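Local structure of endo-b-1,4-glucanase (Nasutitermes takasagoensis, 1KS8) at residues L222-N227 with Q261-K266; W217-L222 with N233-L238. The protein probably hydrolyses internal beta-1,4-glucosidic bonds of cellulose and related beta-glucans, as a calcium-binding family 9 glycosyl hydrolase. All coordinates share one frame; numbering follows the deposited sequence.

Contact 1: L222-N227 with Q261-K266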
ATOM      1  N   LEU A 222      -8.204  -8.373 -13.473  1.00 11.49           N
ATOM      2  CA  LEU A 222      -9.558  -8.796 -13.808  1.00 11.72           C
ATOM      3  C   LEU A 222      -9.527 -10.144 -14.515  1.00 12.40           C
ATOM      4  O   LEU A 222     -10.400 -10.979 -14.303  1.00 12.42           O
ATOM      5  CB  LEU A 222     -10.249  -7.745 -14.677  1.00 11.85           C
ATOM      6  CG  LEU A 222     -10.927  -6.651 -13.847  1.00 13.12           C
ATOM      7  CD1 LEU A 222     -11.325  -5.493 -14.737  1.00 15.28           C
ATOM      8  CD2 LEU A 222     -12.138  -7.240 -13.131  1.00 12.84           C
ATOM      9  N   TYR A 223      -8.517 -10.364 -15.350  1.00 12.57           N
ATOM     10  CA  TYR A 223      -8.407 -11.645 -16.034  1.00 13.92           C
ATOM     11  C   TYR A 223      -8.186 -12.738 -14.992  1.00 13.66           C
ATOM     12  O   TYR A 223      -8.817 -13.793 -15.034  1.00 15.13           O
ATOM     13  CB  TYR A 223      -7.238 -11.647 -17.020  1.00 14.71           C
ATOM     14  CG  TYR A 223      -6.959 -13.016 -17.598  1.00 16.72           C
ATOM     15  CD1 TYR A 223      -7.932 -13.696 -18.332  1.00 17.44           C
ATOM     16  CD2 TYR A 223      -5.732 -13.646 -17.388  1.00 18.47           C
ATOM     17  CE1 TYR A 223      -7.690 -14.970 -18.842  1.00 19.50           C
ATOM     18  CE2 TYR A 223      -5.480 -14.921 -17.895  1.00 19.75           C
ATOM     19  CZ  TYR A 223      -6.464 -15.576 -18.620  1.00 20.52           C
ATOM     20  OH  TYR A 223      -6.222 -16.836 -19.117  1.00 22.59           O
ATOM     21  N   ARG A 224      -7.285 -12.479 -14.052  1.00 12.88           N
ATOM     22  CA  ARG A 224      -6.988 -13.450 -13.011  1.00 13.11           C
ATOM     23  C   ARG A 224      -8.217 -13.784 -12.170  1.00 13.30           C
ATOM     24  O   ARG A 224      -8.406 -14.929 -11.763  1.00 14.65           O
ATOM     25  CB  ARG A 224      -5.874 -12.918 -12.101  1.00 12.86           C
ATOM     26  CG  ARG A 224      -5.403 -13.920 -11.062  1.00 12.77           C
ATOM     27  CD  ARG A 224      -4.257 -13.374 -10.232  1.00 13.78           C
ATOM     28  NE  ARG A 224      -3.634 -14.433  -9.446  1.00 13.79           N
ATOM     29  CZ  ARG A 224      -2.466 -14.315  -8.826  1.00 13.69           C
ATOM     30  NH1 ARG A 224      -1.789 -13.176  -8.895  1.00 12.41           N
ATOM     31  NH2 ARG A 224      -1.964 -15.346  -8.160  1.00 13.66           N
ATOM     32  N   ALA A 225      -9.052 -12.780 -11.922  1.00 14.15           N
ATOM     33  CA  ALA A 225     -10.251 -12.947 -11.104  1.00 15.66           C
ATOM     34  C   ALA A 225     -11.472 -13.509 -11.827  1.00 16.22           C
ATOM     35  O   ALA A 225     -12.411 -13.983 -11.182  1.00 17.44           O
ATOM     36  CB  ALA A 225     -10.616 -11.615 -10.461  1.00 14.88           C
ATOM     37  N   THR A 226     -11.465 -13.469 -13.155  1.00 17.24           N
ATOM     38  CA  THR A 226     -12.612 -13.945 -13.925  1.00 18.19           C
ATOM     39  C   THR A 226     -12.318 -15.066 -14.915  1.00 19.59           C
ATOM     40  O   THR A 226     -13.216 -15.832 -15.270  1.00 19.68           O
ATOM     41  CB  THR A 226     -13.236 -12.795 -14.727  1.00 17.48           C
ATOM     42  OG1 THR A 226     -12.282 -12.320 -15.688  1.00 16.42           O
ATOM     43  CG2 THR A 226     -13.633 -11.654 -13.803  1.00 18.05           C
ATOM     44  N   ASN A 227     -11.070 -15.150 -15.361  1.00 19.84           N
ATOM     45  CA  ASN A 227     -10.660 -16.152 -16.342  1.00 21.91           C
ATOM     46  C   ASN A 227     -11.311 -15.781 -17.672  1.00 21.85           C
ATOM     47  O   ASN A 227     -11.402 -16.598 -18.589  1.00 22.46           O
ATOM     48  CB  ASN A 227     -11.107 -17.555 -15.916  1.00 23.86           C
ATOM     49  CG  ASN A 227     -10.481 -18.649 -16.763  1.00 27.35           C
ATOM     50  OD1 ASN A 227     -10.912 -19.803 -16.725  1.00 30.25           O
ATOM     51  ND2 ASN A 227      -9.452 -18.294 -17.523  1.00 28.42           N
ATOM     52  N   GLN A 261       4.506  -6.817 -15.174  1.00 10.58           N
ATOM     53  CA  GLN A 261       5.314  -7.818 -15.853  1.00 11.91           C
ATOM     54  C   GLN A 261       5.393  -9.164 -15.138  1.00 10.94           C
ATOM     55  O   GLN A 261       5.242 -10.212 -15.766  1.00 11.61           O
ATOM     56  CB  GLN A 261       6.711  -7.251 -16.096  1.00 13.11           C
ATOM     57  CG  GLN A 261       6.710  -6.151 -17.149  1.00 14.39           C
ATOM     58  CD  GLN A 261       7.944  -5.274 -17.111  1.00 16.14           C
ATOM     59  OE1 GLN A 261       8.175  -4.475 -18.021  1.00 20.57           O
ATOM     60  NE2 GLN A 261       8.737  -5.406 -16.056  1.00 14.25           N
ATOM     61  N   VAL A 262       5.620  -9.156 -13.828  1.00 11.29           N
ATOM     62  CA  VAL A 262       5.705 -10.422 -13.117  1.00 11.80           C
ATOM     63  C   VAL A 262       4.321 -11.065 -13.024  1.00 12.21           C
ATOM     64  O   VAL A 262       4.198 -12.290 -12.991  1.00 13.70           O
ATOM     65  CB  VAL A 262       6.336 -10.238 -11.705  1.00 12.80           C
ATOM     66  CG1 VAL A 262       5.336  -9.626 -10.741  1.00 13.93           C
ATOM     67  CG2 VAL A 262       6.853 -11.573 -11.191  1.00 14.52           C
ATOM     68  N   LEU A 263       3.278 -10.238 -13.015  1.00 12.08           N
ATOM     69  CA  LEU A 263       1.907 -10.740 -12.951  1.00 12.64           C
ATOM     70  C   LEU A 263       1.561 -11.403 -14.288  1.00 12.60           C
ATOM     71  O   LEU A 263       1.079 -12.535 -14.322  1.00 14.22           O
ATOM     72  CB  LEU A 263       0.928  -9.589 -12.686  1.00 14.68           C
ATOM     73  CG  LEU A 263      -0.346  -9.848 -11.870  1.00 19.41           C
ATOM     74  CD1 LEU A 263      -1.377  -8.784 -12.232  1.00 15.53           C
ATOM     75  CD2 LEU A 263      -0.910 -11.230 -12.136  1.00 19.07           C
ATOM     76  N   LEU A 264       1.801 -10.692 -15.388  1.00 12.57           N
ATOM     77  CA  LEU A 264       1.513 -11.240 -16.709  1.00 11.70           C
ATOM     78  C   LEU A 264       2.366 -12.470 -17.006  1.00 12.57           C
ATOM     79  O   LEU A 264       1.927 -13.375 -17.714  1.00 13.51           O
ATOM     80  CB  LEU A 264       1.720 -10.177 -17.796  1.00 12.47           C
ATOM     81  CG  LEU A 264       0.598  -9.137 -17.900  1.00 11.54           C
ATOM     82  CD1 LEU A 264       0.969  -8.077 -18.917  1.00 13.30           C
ATOM     83  CD2 LEU A 264      -0.704  -9.824 -18.297  1.00 13.28           C
ATOM     84  N   ALA A 265       3.579 -12.511 -16.465  1.00 12.82           N
ATOM     85  CA  ALA A 265       4.447 -13.661 -16.682  1.00 12.79           C
ATOM     86  C   ALA A 265       3.771 -14.894 -16.085  1.00 13.79           C
ATOM     87  O   ALA A 265       3.786 -15.972 -16.676  1.00 14.69           O
ATOM     88  CB  ALA A 265       5.804 -13.435 -16.023  1.00 11.90           C
ATOM     89  N   LYS A 266       3.167 -14.725 -14.913  1.00 13.44           N
ATOM     90  CA  LYS A 266       2.490 -15.831 -14.246  1.00 14.35           C
ATOM     91  C   LYS A 266       1.196 -16.227 -14.949  1.00 15.76           C
ATOM     92  O   LYS A 266       0.892 -17.413 -15.089  1.00 16.74           O
ATOM     93  CB  LYS A 266       2.181 -15.465 -12.793  1.00 15.26           C
ATOM     94  CG  LYS A 266       1.519 -16.584 -12.000  1.00 17.76           C
ATOM     95  CD  LYS A 266       1.290 -16.177 -10.552  1.00 18.71           C
ATOM     96  CE  LYS A 266       0.803 -17.350  -9.715  1.00 21.50           C
ATOM     97  NZ  LYS A 266      -0.473 -17.916 -10.227  1.00 25.52           N
TER
HETATM   98  O   HOH W   1      -3.244 -17.903  -8.486  1.00 33.27           O

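Contact 2: W217-L222 with N233-L238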
ATOM      1  N   TRP A 217      -2.526  -3.116 -15.605  1.00 10.33           N
ATOM      2  CA  TRP A 217      -2.532  -3.721 -14.275  1.00 10.09           C
ATOM      3  C   TRP A 217      -3.949  -4.179 -13.920  1.00  9.79           C
ATOM      4  O   TRP A 217      -4.158  -5.323 -13.507  1.00 10.28           O
ATOM      5  CB  TRP A 217      -2.016  -2.674 -13.277  1.00 10.06           C
ATOM      6  CG  TRP A 217      -1.971  -3.031 -11.808  1.00  9.99           C
ATOM      7  CD1 TRP A 217      -2.611  -2.366 -10.796  1.00  9.51           C
ATOM      8  CD2 TRP A 217      -1.127  -4.004 -11.168  1.00 10.60           C
ATOM      9  NE1 TRP A 217      -2.212  -2.851  -9.576  1.00  9.79           N
ATOM     10  CE2 TRP A 217      -1.301  -3.856  -9.772  1.00  9.86           C
ATOM     11  CE3 TRP A 217      -0.237  -4.981 -11.637  1.00 11.82           C
ATOM     12  CZ2 TRP A 217      -0.617  -4.646  -8.840  1.00 10.62           C
ATOM     13  CZ3 TRP A 217       0.446  -5.768 -10.707  1.00 10.26           C
ATOM     14  CH2 TRP A 217       0.251  -5.593  -9.326  1.00 10.36           C
ATOM     15  N   ALA A 218      -4.921  -3.288 -14.095  1.00 10.43           N
ATOM     16  CA  ALA A 218      -6.316  -3.600 -13.798  1.00 10.43           C
ATOM     17  C   ALA A 218      -6.842  -4.729 -14.685  1.00 10.33           C
ATOM     18  O   ALA A 218      -7.517  -5.644 -14.208  1.00 10.80           O
ATOM     19  CB  ALA A 218      -7.179  -2.352 -13.974  1.00 10.84           C
ATOM     20  N   ALA A 219      -6.534  -4.662 -15.976  1.00 11.28           N
ATOM     21  CA  ALA A 219      -6.988  -5.687 -16.909  1.00 11.21           C
ATOM     22  C   ALA A 219      -6.414  -7.047 -16.533  1.00 10.23           C
ATOM     23  O   ALA A 219      -7.114  -8.058 -16.572  1.00 10.98           O
ATOM     24  CB  ALA A 219      -6.582  -5.323 -18.335  1.00 11.42           C
ATOM     25  N   ALA A 220      -5.138  -7.072 -16.163  1.00 10.28           N
ATOM     26  CA  ALA A 220      -4.494  -8.321 -15.779  1.00 11.09           C
ATOM     27  C   ALA A 220      -5.158  -8.918 -14.542  1.00 10.52           C
ATOM     28  O   ALA A 220      -5.427 -10.117 -14.494  1.00 10.75           O
ATOM     29  CB  ALA A 220      -3.009  -8.090 -15.523  1.00 11.21           C
ATOM     30  N   TRP A 221      -5.425  -8.086 -13.540  1.00 10.83           N
ATOM     31  CA  TRP A 221      -6.069  -8.571 -12.325  1.00 10.25           C
ATOM     32  C   TRP A 221      -7.484  -9.066 -12.596  1.00  9.83           C
ATOM     33  O   TRP A 221      -7.917 -10.066 -12.023  1.00 11.47           O
ATOM     34  CB  TRP A 221      -6.078  -7.483 -11.246  1.00  9.97           C
ATOM     35  CG  TRP A 221      -4.812  -7.475 -10.444  1.00  9.17           C
ATOM     36  CD1 TRP A 221      -3.795  -6.565 -10.511  1.00  9.19           C
ATOM     37  CD2 TRP A 221      -4.405  -8.464  -9.494  1.00  9.79           C
ATOM     38  NE1 TRP A 221      -2.775  -6.928  -9.658  1.00  9.26           N
ATOM     39  CE2 TRP A 221      -3.126  -8.091  -9.023  1.00  9.19           C
ATOM     40  CE3 TRP A 221      -4.998  -9.633  -8.995  1.00 10.13           C
ATOM     41  CZ2 TRP A 221      -2.427  -8.848  -8.075  1.00 10.05           C
ATOM     42  CZ3 TRP A 221      -4.304 -10.384  -8.053  1.00 10.03           C
ATOM     43  CH2 TRP A 221      -3.031  -9.987  -7.604  1.00  9.71           C
ATOM     44  N   LEU A 222      -8.204  -8.373 -13.473  1.00 11.49           N
ATOM     45  CA  LEU A 222      -9.558  -8.796 -13.808  1.00 11.72           C
ATOM     46  C   LEU A 222      -9.527 -10.144 -14.515  1.00 12.40           C
ATOM     47  O   LEU A 222     -10.400 -10.979 -14.303  1.00 12.42           O
ATOM     48  CB  LEU A 222     -10.249  -7.745 -14.677  1.00 11.85           C
ATOM     49  CG  LEU A 222     -10.927  -6.651 -13.847  1.00 13.12           C
ATOM     50  CD1 LEU A 222     -11.325  -5.493 -14.737  1.00 15.28           C
ATOM     51  CD2 LEU A 222     -12.138  -7.240 -13.131  1.00 12.84           C
ATOM     52  N   ASN A 233      -6.594 -10.275 -23.248  1.00 17.84           N
ATOM     53  CA  ASN A 233      -6.330  -9.695 -24.558  1.00 17.71           C
ATOM     54  C   ASN A 233      -6.135  -8.192 -24.435  1.00 16.52           C
ATOM     55  O   ASN A 233      -5.221  -7.626 -25.032  1.00 16.48           O
ATOM     56  CB  ASN A 233      -7.485 -10.002 -25.513  1.00 20.17           C
ATOM     57  CG  ASN A 233      -7.563 -11.473 -25.878  1.00 23.24           C
ATOM     58  OD1 ASN A 233      -8.581 -11.942 -26.388  1.00 25.76           O
ATOM     59  ND2 ASN A 233      -6.482 -12.207 -25.628  1.00 24.66           N
ATOM     60  N   THR A 234      -6.997  -7.545 -23.658  1.00 14.83           N
ATOM     61  CA  THR A 234      -6.894  -6.108 -23.454  1.00 14.62           C
ATOM     62  C   THR A 234      -5.579  -5.781 -22.745  1.00 13.51           C
ATOM     63  O   THR A 234      -4.852  -4.882 -23.156  1.00 13.89           O
ATOM     64  CB  THR A 234      -8.077  -5.580 -22.613  1.00 15.26           C
ATOM     65  OG1 THR A 234      -9.296  -5.740 -23.352  1.00 17.45           O
ATOM     66  CG2 THR A 234      -7.883  -4.113 -22.279  1.00 16.69           C
ATOM     67  N   ALA A 235      -5.269  -6.526 -21.688  1.00 12.83           N
ATOM     68  CA  ALA A 235      -4.035  -6.297 -20.943  1.00 13.20           C
ATOM     69  C   ALA A 235      -2.807  -6.365 -21.847  1.00 13.30           C
ATOM     70  O   ALA A 235      -1.969  -5.463 -21.839  1.00 13.13           O
ATOM     71  CB  ALA A 235      -3.909  -7.315 -19.817  1.00 12.69           C
ATOM     72  N   GLU A 236      -2.708  -7.432 -22.633  1.00 13.77           N
ATOM     73  CA  GLU A 236      -1.566  -7.608 -23.522  1.00 14.71           C
ATOM     74  C   GLU A 236      -1.548  -6.627 -24.687  1.00 15.91           C
ATOM     75  O   GLU A 236      -0.482  -6.185 -25.109  1.00 16.11           O
ATOM     76  CB  GLU A 236      -1.514  -9.049 -24.035  1.00 14.69           C
ATOM     77  CG  GLU A 236      -1.286 -10.065 -22.925  1.00 17.05           C
ATOM     78  CD  GLU A 236      -0.840 -11.416 -23.441  1.00 18.59           C
ATOM     79  OE1 GLU A 236      -1.664 -12.132 -24.045  1.00 19.17           O
ATOM     80  OE2 GLU A 236       0.346 -11.755 -23.247  1.00 19.06           O
ATOM     81  N   SER A 237      -2.723  -6.282 -25.203  1.00 15.33           N
ATOM     82  CA  SER A 237      -2.803  -5.331 -26.305  1.00 16.97           C
ATOM     83  C   SER A 237      -2.317  -3.961 -25.840  1.00 16.20           C
ATOM     84  O   SER A 237      -1.528  -3.310 -26.521  1.00 15.55           O
ATOM     85  CB  SER A 237      -4.243  -5.225 -26.818  1.00 17.53           C
ATOM     86  OG  SER A 237      -4.654  -6.431 -27.441  1.00 22.84           O
ATOM     87  N   LEU A 238      -2.787  -3.528 -24.672  1.00 14.93           N
ATOM     88  CA  LEU A 238      -2.384  -2.235 -24.136  1.00 15.61           C
ATOM     89  C   LEU A 238      -0.914  -2.255 -23.727  1.00 14.43           C
ATOM     90  O   LEU A 238      -0.211  -1.257 -23.871  1.00 14.43           O
ATOM     91  CB  LEU A 238      -3.265  -1.855 -22.937  1.00 16.49           C
ATOM     92  CG  LEU A 238      -4.686  -1.349 -23.233  1.00 18.46           C
ATOM     93  CD1 LEU A 238      -4.606  -0.095 -24.083  1.00 19.72           C
ATOM     94  CD2 LEU A 238      -5.498  -2.403 -23.952  1.00 21.80           C
TER

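Contact 1: L222-N227 with Q261-K266
R224, in the last turn of helix 212-226, reaches across to L263 and K266 of helix 257-268, joining two helices of the (alpha/alpha)6 barrel of family 9 glycosyl hydrolases. Long side chains bridge the gap, since the nearest CA pair, R224 and L263, is still 9.3 Å apart. The arginine leaves its helix with CG anti to the backbone N (chi1 -175°) and runs extended as far as NE, which carries the guanidinium over to the second helix.

The van der Waals contact is slight: NH1 lies 3.9 Å from the CD2 methyl of L263, a buried leucine whose tip bends closer than its CB direction suggests.

The polar part brings two cations together. K266 crosses the arginine at about a right angle, and its chain bends at the last torsion (chi4 -59°), leaving NZ 3.6 Å from R224 NH2. D78 forms a salt bridge with that same NH2 and probably offsets much of the like-charge repulsion.

A water also mediates between the two cations. It lies in the guanidinium plane, at the edge, and accepts a hydrogen bond of 2.9 Å from R224 NH2 and a weak one of 3.3 Å from K266 NZ.

Contact 2: W217-L222 with N233-L238
A219 and A235 point their methyl groups at each other where helix 212-226 packs against helix 229-241, a nearly antiparallel helical hairpin of the (alpha/alpha)6 barrel. The two segments run at 153° to each other, and their axes come within 8.0 Å. Such close packing is possible because the facing residues are alanines: the CA atoms of A219 and A235 are just 5.0 Å apart, and their CB atoms meet at 3.6 Å.

The A235 methyl also reaches past its partner to the backbone of the next residue, with its CB 3.9 Å from A220 N. The A220 methyl is set to the flank of the interface and meets A235 more loosely. On T234 the methyl branch does the touching: CG2 approaches the A219 methyl at 4.3 Å, while OG1 hydrogen-bonds back to T230 O within its own helix.

Away from the interface, W217 and W221 belong to the opposite side of helix 212-226. W221 presents NE1 over one face of the W217 ring, offset toward its rim, and both indoles pack edge-to-face with W74 of helix 62-78. On the outer side of helix 229-241, N233 O takes two bonds from S237, whose N and OG arrive from opposite faces of the carbonyl plane, OG at 2.7 Å.

How the contacts relate
Helix 212-226 serves both contacts, L222 ending 217-222 and beginning 222-227, and their centres are 8 Å apart. Contact 2 joins it to helix 229-241, the next helix in the chain, and contact 1 to helix 257-268, which follows that one. L263 ties the two together: its CD1 packs 3.7 Å from A220 CB and 3.5 Å from W221 NE1, while L264 CD2 lies 4.0 Å from A220 CB. The calcium ligands D213 and E214, whose ion is absent from this model, lie at the start of the shared helix but not in direct touch: the E214 side chain is about 10 Å from that of L263 and about 9 Å from that of A219.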